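Side-chain contacts in Glyco_hydro_cc domain-containing protein (Trichoderma gamsii, PDB 6UBD), which probably binds beta-1,3-glucan oligosaccharides through a glycoside hydrolase family 128 (subgroup VII) domain: residues N80-K83 with D84-L88; V120-G123 with V124-N128; D187-W190 with N191-K195. All blocks are in the same frame, centred on the assembly; numbering follows the deposited sequence.

Contact 1. Residues N80-K83 with D84-L88; sequences NGQK and DAQRL
The Asp84 carboxylate reaches back to Asn80, its OD2 accepting the backbone N-H of that residue, with 2.9 Å between Asn80 N and Asp84 OD2. The bond is bent and meets OD2 on its anti side, somewhat out of the carboxylate plane. With CG anti to its own backbone N (chi1 -177°), the short Asp84 side chain swings beside the start of the helix, where OD1 also accepts the N-H of Gly78. An aspartate is thus well suited to this buried place: its two oxygens hold two backbone donors of the incoming loop. Gly81, the N-cap residue, has a phi of 146°, at which any beta carbon would collide with the carbonyl O of Asn80, so glycine sits there without strain. Its O accepts from Ala85 N at 3.0 Å in a nearly straight bond. These residues open helix 82-92, the crossover helix of the beta-alpha-beta unit between strands 69-73 and 100-102. Asp113 supplements the cap, its carboxylate accepting the N-H groups of Lys83 and Asp84. On the exposed side, Gln82 and Gln86 extend alongside one another, their amide planes only 10° apart; Gln82 CG lies 3.9 Å from Gln86 NE2, and the flexible, uncharged chains suit a surface position. The Lys83 and Arg87 chains instead meet at a slant. Lys83 CB sits over one face of the Arg87 guanidinium, near its rim, 4.2 Å from Arg87 NE, while CG of Arg87 rests 3.1 Å from Lys83 O. The like-charged ends remain apart, with 6.4 Å between Lys83 NZ and Arg87 NH2. Arg87 stretches from CG to NE, and its guanidinium makes a cation-pi contact with Trp75.

Contact 2. Residues V120-G123 with V124-N128; sequences VNTG and VSLWN
Val120 and Val124 share the same rotamer, chi1 165° and 167°, with CG1 anti to the backbone N and CG2 beside it. One turn apart on helix 120-136, the crossover helix between parallel strands 100-102 and 140-142, they bring CG1 of Val120 to 4.2 Å from CG2 of Val124. The branched chains meet at an angle and continue the apolar surface that faces helix 154-159, where Val120 touches Trp154 and Val124 touches Phe158. Thr122 and Leu126 pair differently, lying flank to flank with the Thr122 methyl CG2 4.0 Å from Leu126 CD1. Threonine serves both needs here: at chi1 -59° the methyl stands anti to the backbone N and lies alongside Leu126, while OG1, beside that N, hydrogen-bonds with Asp119 OD1. Leu126 then reaches Phe104 and Ile118. Gly123 is buried and presents only backbone here; its O accepts the N-H of Trp127, with 2.9 Å between Trp127 N and Gly123 O. The indole of Trp127 extends past this turn, and its NE1 is hydrogen-bonded to Lys165 O. At the root of that side chain, Trp127 CB lies 3.3 Å from Gly123 O.

Contact 3. Residues D187-W190 with N191-K195; sequences DYYW and NTYQK
Trp190 carries its indole across the end of helix 179-193, where Gln194 CA lies over the six-membered ring, 3.9 Å from its centroid, in a CH-pi contact. Chi1 of 173° places CG anti to the backbone N and beside the carbonyl carbon, which lays the indole along the chain leaving the helix, where Gln194 takes positive phi (66°). Gln194 bends at chi2 (-90°), folding its amide back so that NE2 gives a weak hydrogen bond to Trp190 O, which also receives Gln194 N at 2.8 Å. Replacing Trp190 by an alanine is likely to strip Gln194 CA of its aromatic cover and leave His236 without its stacking partner. Thr192 OG1 donates to Tyr188 O at 2.8 Å, approaching from the face of that carbonyl opposite Thr192 N; the same hydroxyl lies over one face of the Tyr188 ring. Threonine suits a late helical turn because its hydroxyl can share a carbonyl with its own N-H. Tyr189 CD1 lies 3.8 Å from Tyr193 CD2 where the two rings flank each other. Tyr188 and Tyr193 hydroxyls both bond Glu152 OE2. Tyr193 rests on helix 154-159, and Tyr189, Tyr193 and Lys195 all touch strand 170-176.

All three contacts lie on crossover helices of beta-alpha-beta units, following one another along the chain within the glycosyl hydrolase core. Contacts 1 and 2 are on successive helices and come closest, about 4 Å between nearest atoms and 16 Å between centres, yet they do not touch. Contact 3 is farther off, its centre 22 Å from that of contact 2 and 31 Å from that of contact 1. Helix 154-159 bridges contacts 2 and 3: it receives valines from the former and Thr192 and Tyr193 from the latter. The centres lie 17 to 20 Å from the centre of the chain, on the helical outside of the curled sheet.

Contact 1. Residues N80-K83 with D84-L88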
loop_
_atom_site.group_PDB
_atom_site.type_symbol
_atom_site.label_atom_id
_atom_site.label_comp_id
_atom_site.label_asym_id
_atom_site.label_seq_id
_atom_site.Cartn_x
_atom_site.Cartn_y
_atom_site.Cartn_z
ATOM N N ASN A 80 -13.107 3.522 14.704
ATOM C CA ASN A 80 -12.254 2.405 15.193
ATOM C C ASN A 80 -10.863 2.904 15.548
ATOM O O ASN A 80 -9.876 2.202 15.236
ATOM C CB ASN A 80 -12.229 1.289 14.148
ATOM C CG ASN A 80 -11.516 0.045 14.662
ATOM O OD1 ASN A 80 -11.676 -0.324 15.850
ATOM N ND2 ASN A 80 -10.671 -0.629 13.838
ATOM N N GLY A 81 -10.739 3.993 16.262
ATOM C CA GLY A 81 -9.467 4.385 16.877
ATOM C C GLY A 81 -9.213 5.896 16.944
ATOM O O GLY A 81 -9.804 6.670 16.185
ATOM N N GLN A 82 -8.347 6.278 17.896
ATOM C CA GLN A 82 -7.948 7.717 18.039
ATOM C C GLN A 82 -7.450 8.280 16.715
ATOM O O GLN A 82 -7.860 9.383 16.287
ATOM C CB GLN A 82 -6.981 7.889 19.202
ATOM C CG GLN A 82 -6.677 9.366 19.515
ATOM C CD GLN A 82 -5.965 9.579 20.850
ATOM O OE1 GLN A 82 -6.532 10.148 21.795
ATOM N NE2 GLN A 82 -4.700 9.170 20.927
ATOM N N LYS A 83 -6.449 7.617 16.136
ATOM C CA LYS A 83 -5.856 8.079 14.846
ATOM C C LYS A 83 -6.870 7.956 13.707
ATOM O O LYS A 83 -6.900 8.824 12.801
ATOM C CB LYS A 83 -4.568 7.333 14.515
ATOM C CG LYS A 83 -3.415 7.589 15.494
ATOM C CD LYS A 83 -2.056 6.858 15.176
ATOM C CE LYS A 83 -0.953 7.254 16.130
ATOM N NZ LYS A 83 -1.153 6.574 17.425
ATOM N N ASP A 84 -7.733 6.937 13.734
ATOM C CA ASP A 84 -8.812 6.786 12.699
ATOM C C ASP A 84 -9.648 8.083 12.665
ATOM O O ASP A 84 -9.859 8.672 11.594
ATOM C CB ASP A 84 -9.601 5.540 13.014
ATOM C CG ASP A 84 -10.718 5.141 12.050
ATOM O OD1 ASP A 84 -10.753 5.685 10.908
ATOM O OD2 ASP A 84 -11.494 4.205 12.447
ATOM N N ALA A 85 -10.142 8.481 13.848
ATOM C CA ALA A 85 -10.960 9.708 13.911
ATOM C C ALA A 85 -10.187 10.969 13.468
ATOM O O ALA A 85 -10.729 11.812 12.747
ATOM C CB ALA A 85 -11.562 9.868 15.309
ATOM N N GLN A 86 -8.943 11.100 13.882
ATOM C CA GLN A 86 -8.101 12.275 13.484
ATOM C C GLN A 86 -7.949 12.285 11.942
ATOM O O GLN A 86 -8.060 13.342 11.299
ATOM C CB GLN A 86 -6.728 12.198 14.165
ATOM C CG GLN A 86 -6.771 12.518 15.654
ATOM C CD GLN A 86 -5.428 12.328 16.320
ATOM O OE1 GLN A 86 -4.453 11.910 15.676
ATOM N NE2 GLN A 86 -5.384 12.531 17.635
ATOM N N ARG A 87 -7.685 11.121 11.349
ATOM C CA ARG A 87 -7.458 11.027 9.876
ATOM C C ARG A 87 -8.728 11.320 9.109
ATOM O O ARG A 87 -8.670 11.975 8.057
ATOM C CB ARG A 87 -6.876 9.659 9.535
ATOM C CG ARG A 87 -5.466 9.426 10.081
ATOM C CD ARG A 87 -5.011 7.985 10.000
ATOM N NE ARG A 87 -3.670 7.832 10.493
ATOM C CZ ARG A 87 -2.986 6.706 10.576
ATOM N NH1 ARG A 87 -3.534 5.576 10.185
ATOM N NH2 ARG A 87 -1.735 6.709 11.011
ATOM N N LEU A 88 -9.874 10.845 9.597
ATOM C CA LEU A 88 -11.121 11.221 8.878
ATOM C C LEU A 88 -11.315 12.764 8.877
ATOM O O LEU A 88 -11.685 13.341 7.833
ATOM C CB LEU A 88 -12.329 10.512 9.502
ATOM C CG LEU A 88 -13.700 10.923 8.988
ATOM C CD1 LEU A 88 -13.894 10.500 7.542
ATOM C CD2 LEU A 88 -14.807 10.340 9.849
#

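Contact 2. Residues V120-G123 with V124-N128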
loop_
_atom_site.group_PDB
_atom_site.type_symbol
_atom_site.label_atom_id
_atom_site.label_comp_id
_atom_site.label_asym_id
_atom_site.label_seq_id
_atom_site.Cartn_x
_atom_site.Cartn_y
_atom_site.Cartn_z
ATOM N N VAL A 120 -19.287 -3.357 4.346
ATOM C CA VAL A 120 -19.395 -2.895 2.940
ATOM C C VAL A 120 -20.326 -1.704 2.837
ATOM O O VAL A 120 -20.006 -0.695 2.161
ATOM C CB VAL A 120 -19.795 -4.017 1.980
ATOM C CG1 VAL A 120 -20.270 -3.496 0.625
ATOM C CG2 VAL A 120 -18.627 -4.965 1.816
ATOM N N ASN A 121 -21.488 -1.724 3.538
ATOM C CA ASN A 121 -22.453 -0.615 3.497
ATOM C C ASN A 121 -21.766 0.686 3.951
ATOM O O ASN A 121 -21.946 1.751 3.309
ATOM C CB ASN A 121 -23.665 -0.998 4.368
ATOM C CG ASN A 121 -24.694 0.086 4.523
ATOM O OD1 ASN A 121 -25.255 0.397 3.520
ATOM N ND2 ASN A 121 -24.830 0.632 5.733
ATOM N N THR A 122 -21.055 0.636 5.074
ATOM C CA THR A 122 -20.352 1.819 5.593
ATOM C C THR A 122 -19.246 2.284 4.615
ATOM O O THR A 122 -19.104 3.475 4.329
ATOM C CB THR A 122 -19.783 1.471 6.973
ATOM O OG1 THR A 122 -20.894 1.097 7.809
ATOM C CG2 THR A 122 -18.996 2.605 7.593
ATOM N N GLY A 123 -18.516 1.331 4.034
ATOM C CA GLY A 123 -17.547 1.642 3.000
ATOM C C GLY A 123 -18.086 2.370 1.783
ATOM O O GLY A 123 -17.468 3.295 1.281
ATOM N N VAL A 124 -19.220 1.884 1.296
ATOM C CA VAL A 124 -19.860 2.536 0.118
ATOM C C VAL A 124 -20.221 4.012 0.412
ATOM O O VAL A 124 -19.904 4.914 -0.407
ATOM C CB VAL A 124 -21.149 1.789 -0.288
ATOM C CG1 VAL A 124 -21.985 2.583 -1.264
ATOM C CG2 VAL A 124 -20.801 0.382 -0.822
ATOM N N SER A 125 -20.743 4.263 1.621
ATOM C CA SER A 125 -21.158 5.636 1.978
ATOM C C SER A 125 -19.942 6.566 2.051
ATOM O O SER A 125 -19.949 7.700 1.489
ATOM C CB SER A 125 -21.891 5.646 3.305
ATOM O OG SER A 125 -22.323 6.973 3.648
ATOM N N LEU A 126 -18.843 6.087 2.650
ATOM C CA LEU A 126 -17.592 6.903 2.760
ATOM C C LEU A 126 -16.977 7.087 1.384
ATOM O O LEU A 126 -16.499 8.204 1.060
ATOM C CB LEU A 126 -16.602 6.219 3.704
ATOM C CG LEU A 126 -16.979 6.184 5.180
ATOM C CD1 LEU A 126 -16.256 5.039 5.890
ATOM C CD2 LEU A 126 -16.674 7.544 5.834
ATOM N N TRP A 127 -16.948 6.046 0.579
ATOM C CA TRP A 127 -16.335 6.120 -0.766
ATOM C C TRP A 127 -17.102 7.164 -1.587
ATOM O O TRP A 127 -16.474 8.098 -2.172
ATOM C CB TRP A 127 -16.363 4.746 -1.460
ATOM C CG TRP A 127 -15.754 4.742 -2.826
ATOM C CD1 TRP A 127 -16.336 5.049 -4.023
ATOM C CD2 TRP A 127 -14.388 4.425 -3.162
ATOM N NE1 TRP A 127 -15.444 4.969 -5.076
ATOM C CE2 TRP A 127 -14.254 4.500 -4.562
ATOM C CE3 TRP A 127 -13.285 3.943 -2.423
ATOM C CZ2 TRP A 127 -13.022 4.277 -5.216
ATOM C CZ3 TRP A 127 -12.051 3.715 -3.064
ATOM C CH2 TRP A 127 -11.946 3.854 -4.452
ATOM N N ASN A 128 -18.438 7.064 -1.662
ATOM C CA ASN A 128 -19.201 7.985 -2.514
ATOM C C ASN A 128 -19.133 9.403 -1.943
ATOM O O ASN A 128 -19.167 10.396 -2.735
ATOM C CB ASN A 128 -20.669 7.515 -2.654
ATOM C CG ASN A 128 -20.824 6.311 -3.564
ATOM O OD1 ASN A 128 -19.905 6.019 -4.358
ATOM N ND2 ASN A 128 -21.959 5.609 -3.393
#

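Contact 3. Residues D187-W190 with N191-K195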
loop_
_atom_site.group_PDB
_atom_site.type_symbol
_atom_site.label_atom_id
_atom_site.label_comp_id
_atom_site.label_asym_id
_atom_site.label_seq_id
_atom_site.Cartn_x
_atom_site.Cartn_y
_atom_site.Cartn_z
ATOM N N ASP A 187 -2.287 -13.026 -9.240
ATOM C CA ASP A 187 -3.202 -13.674 -10.205
ATOM C C ASP A 187 -4.664 -13.526 -9.772
ATOM O O ASP A 187 -5.544 -13.226 -10.621
ATOM C CB ASP A 187 -2.846 -15.141 -10.434
ATOM C CG ASP A 187 -1.518 -15.434 -11.094
ATOM O OD1 ASP A 187 -1.026 -14.591 -11.787
ATOM O OD2 ASP A 187 -1.008 -16.592 -10.959
ATOM N N TYR A 188 -4.936 -13.718 -8.482
ATOM C CA TYR A 188 -6.313 -13.549 -7.982
ATOM C C TYR A 188 -6.831 -12.130 -8.287
ATOM O O TYR A 188 -7.951 -11.974 -8.820
ATOM C CB TYR A 188 -6.422 -13.826 -6.480
ATOM C CG TYR A 188 -7.808 -13.567 -5.944
ATOM C CD1 TYR A 188 -8.877 -14.454 -6.137
ATOM C CD2 TYR A 188 -8.114 -12.335 -5.356
ATOM C CE1 TYR A 188 -10.162 -14.147 -5.743
ATOM C CE2 TYR A 188 -9.416 -12.030 -4.995
ATOM C CZ TYR A 188 -10.432 -12.968 -5.114
ATOM O OH TYR A 188 -11.734 -12.659 -4.807
ATOM N N TYR A 189 -6.046 -11.091 -7.969
ATOM C CA TYR A 189 -6.551 -9.716 -8.070
ATOM C C TYR A 189 -6.572 -9.264 -9.534
ATOM O O TYR A 189 -7.521 -8.511 -9.894
ATOM C CB TYR A 189 -5.816 -8.753 -7.123
ATOM C CG TYR A 189 -6.278 -8.827 -5.687
ATOM C CD1 TYR A 189 -7.469 -8.210 -5.317
ATOM C CD2 TYR A 189 -5.573 -9.577 -4.731
ATOM C CE1 TYR A 189 -7.919 -8.300 -4.008
ATOM C CE2 TYR A 189 -6.017 -9.700 -3.432
ATOM C CZ TYR A 189 -7.216 -9.042 -3.072
ATOM O OH TYR A 189 -7.657 -9.064 -1.774
ATOM N N TRP A 190 -5.686 -9.698 -10.421
ATOM C CA TRP A 190 -5.813 -9.420 -11.876
ATOM C C TRP A 190 -7.026 -10.165 -12.455
ATOM O O TRP A 190 -7.854 -9.578 -13.158
ATOM C CB TRP A 190 -4.507 -9.758 -12.661
ATOM C CG TRP A 190 -4.767 -9.614 -14.134
ATOM C CD1 TRP A 190 -5.013 -10.606 -15.066
ATOM C CD2 TRP A 190 -5.073 -8.395 -14.828
ATOM N NE1 TRP A 190 -5.352 -10.083 -16.289
ATOM C CE2 TRP A 190 -5.406 -8.718 -16.168
ATOM C CE3 TRP A 190 -5.009 -7.065 -14.448
ATOM C CZ2 TRP A 190 -5.745 -7.742 -17.099
ATOM C CZ3 TRP A 190 -5.303 -6.082 -15.374
ATOM C CH2 TRP A 190 -5.696 -6.437 -16.669
ATOM N N ASN A 191 -7.122 -11.438 -12.205
ATOM C CA ASN A 191 -8.209 -12.228 -12.813
ATOM C C ASN A 191 -9.598 -11.735 -12.371
ATOM O O ASN A 191 -10.544 -11.671 -13.209
ATOM C CB ASN A 191 -8.075 -13.724 -12.522
ATOM C CG ASN A 191 -6.948 -14.425 -13.228
ATOM O OD1 ASN A 191 -6.492 -15.450 -12.735
ATOM N ND2 ASN A 191 -6.562 -13.921 -14.381
ATOM N N THR A 192 -9.710 -11.364 -11.080
ATOM C CA THR A 192 -11.016 -10.980 -10.490
ATOM C C THR A 192 -11.427 -9.529 -10.882
ATOM O O THR A 192 -12.594 -9.294 -11.222
ATOM C CB THR A 192 -10.992 -11.181 -8.973
ATOM O OG1 THR A 192 -10.666 -12.554 -8.666
ATOM C CG2 THR A 192 -12.359 -10.853 -8.401
ATOM N N TYR A 193 -10.475 -8.565 -10.857
ATOM C CA TYR A 193 -10.815 -7.125 -11.027
ATOM C C TYR A 193 -10.324 -6.538 -12.341
ATOM O O TYR A 193 -10.801 -5.465 -12.732
ATOM C CB TYR A 193 -10.461 -6.332 -9.770
ATOM C CG TYR A 193 -11.131 -6.865 -8.525
ATOM C CD1 TYR A 193 -12.472 -6.562 -8.246
ATOM C CD2 TYR A 193 -10.449 -7.671 -7.608
ATOM C CE1 TYR A 193 -13.115 -7.116 -7.153
ATOM C CE2 TYR A 193 -11.086 -8.218 -6.501
ATOM C CZ TYR A 193 -12.429 -7.931 -6.272
ATOM O OH TYR A 193 -13.098 -8.453 -5.221
ATOM N N GLN A 194 -9.306 -7.141 -12.974
ATOM C CA GLN A 194 -8.997 -6.754 -14.380
ATOM C C GLN A 194 -8.487 -5.299 -14.489
ATOM O O GLN A 194 -8.647 -4.687 -15.553
ATOM C CB GLN A 194 -10.204 -7.060 -15.284
ATOM C CG GLN A 194 -10.482 -8.568 -15.321
ATOM C CD GLN A 194 -9.759 -9.322 -16.415
ATOM O OE1 GLN A 194 -9.816 -8.981 -17.612
ATOM N NE2 GLN A 194 -8.994 -10.333 -16.033
ATOM N N LYS A 195 -7.877 -4.787 -13.407
ATOM C CA LYS A 195 -7.276 -3.459 -13.344
ATOM C C LYS A 195 -5.818 -3.585 -12.888
ATOM O O LYS A 195 -5.447 -4.510 -12.165
ATOM C CB LYS A 195 -8.080 -2.542 -12.418
ATOM C CG LYS A 195 -9.492 -2.237 -12.941
ATOM C CD LYS A 195 -10.401 -1.444 -12.004
ATOM C CE LYS A 195 -11.742 -1.096 -12.602
ATOM N NZ LYS A 195 -12.672 -0.407 -11.626
HETATM O O HOH W 1 -7.278 -5.652 -10.497
#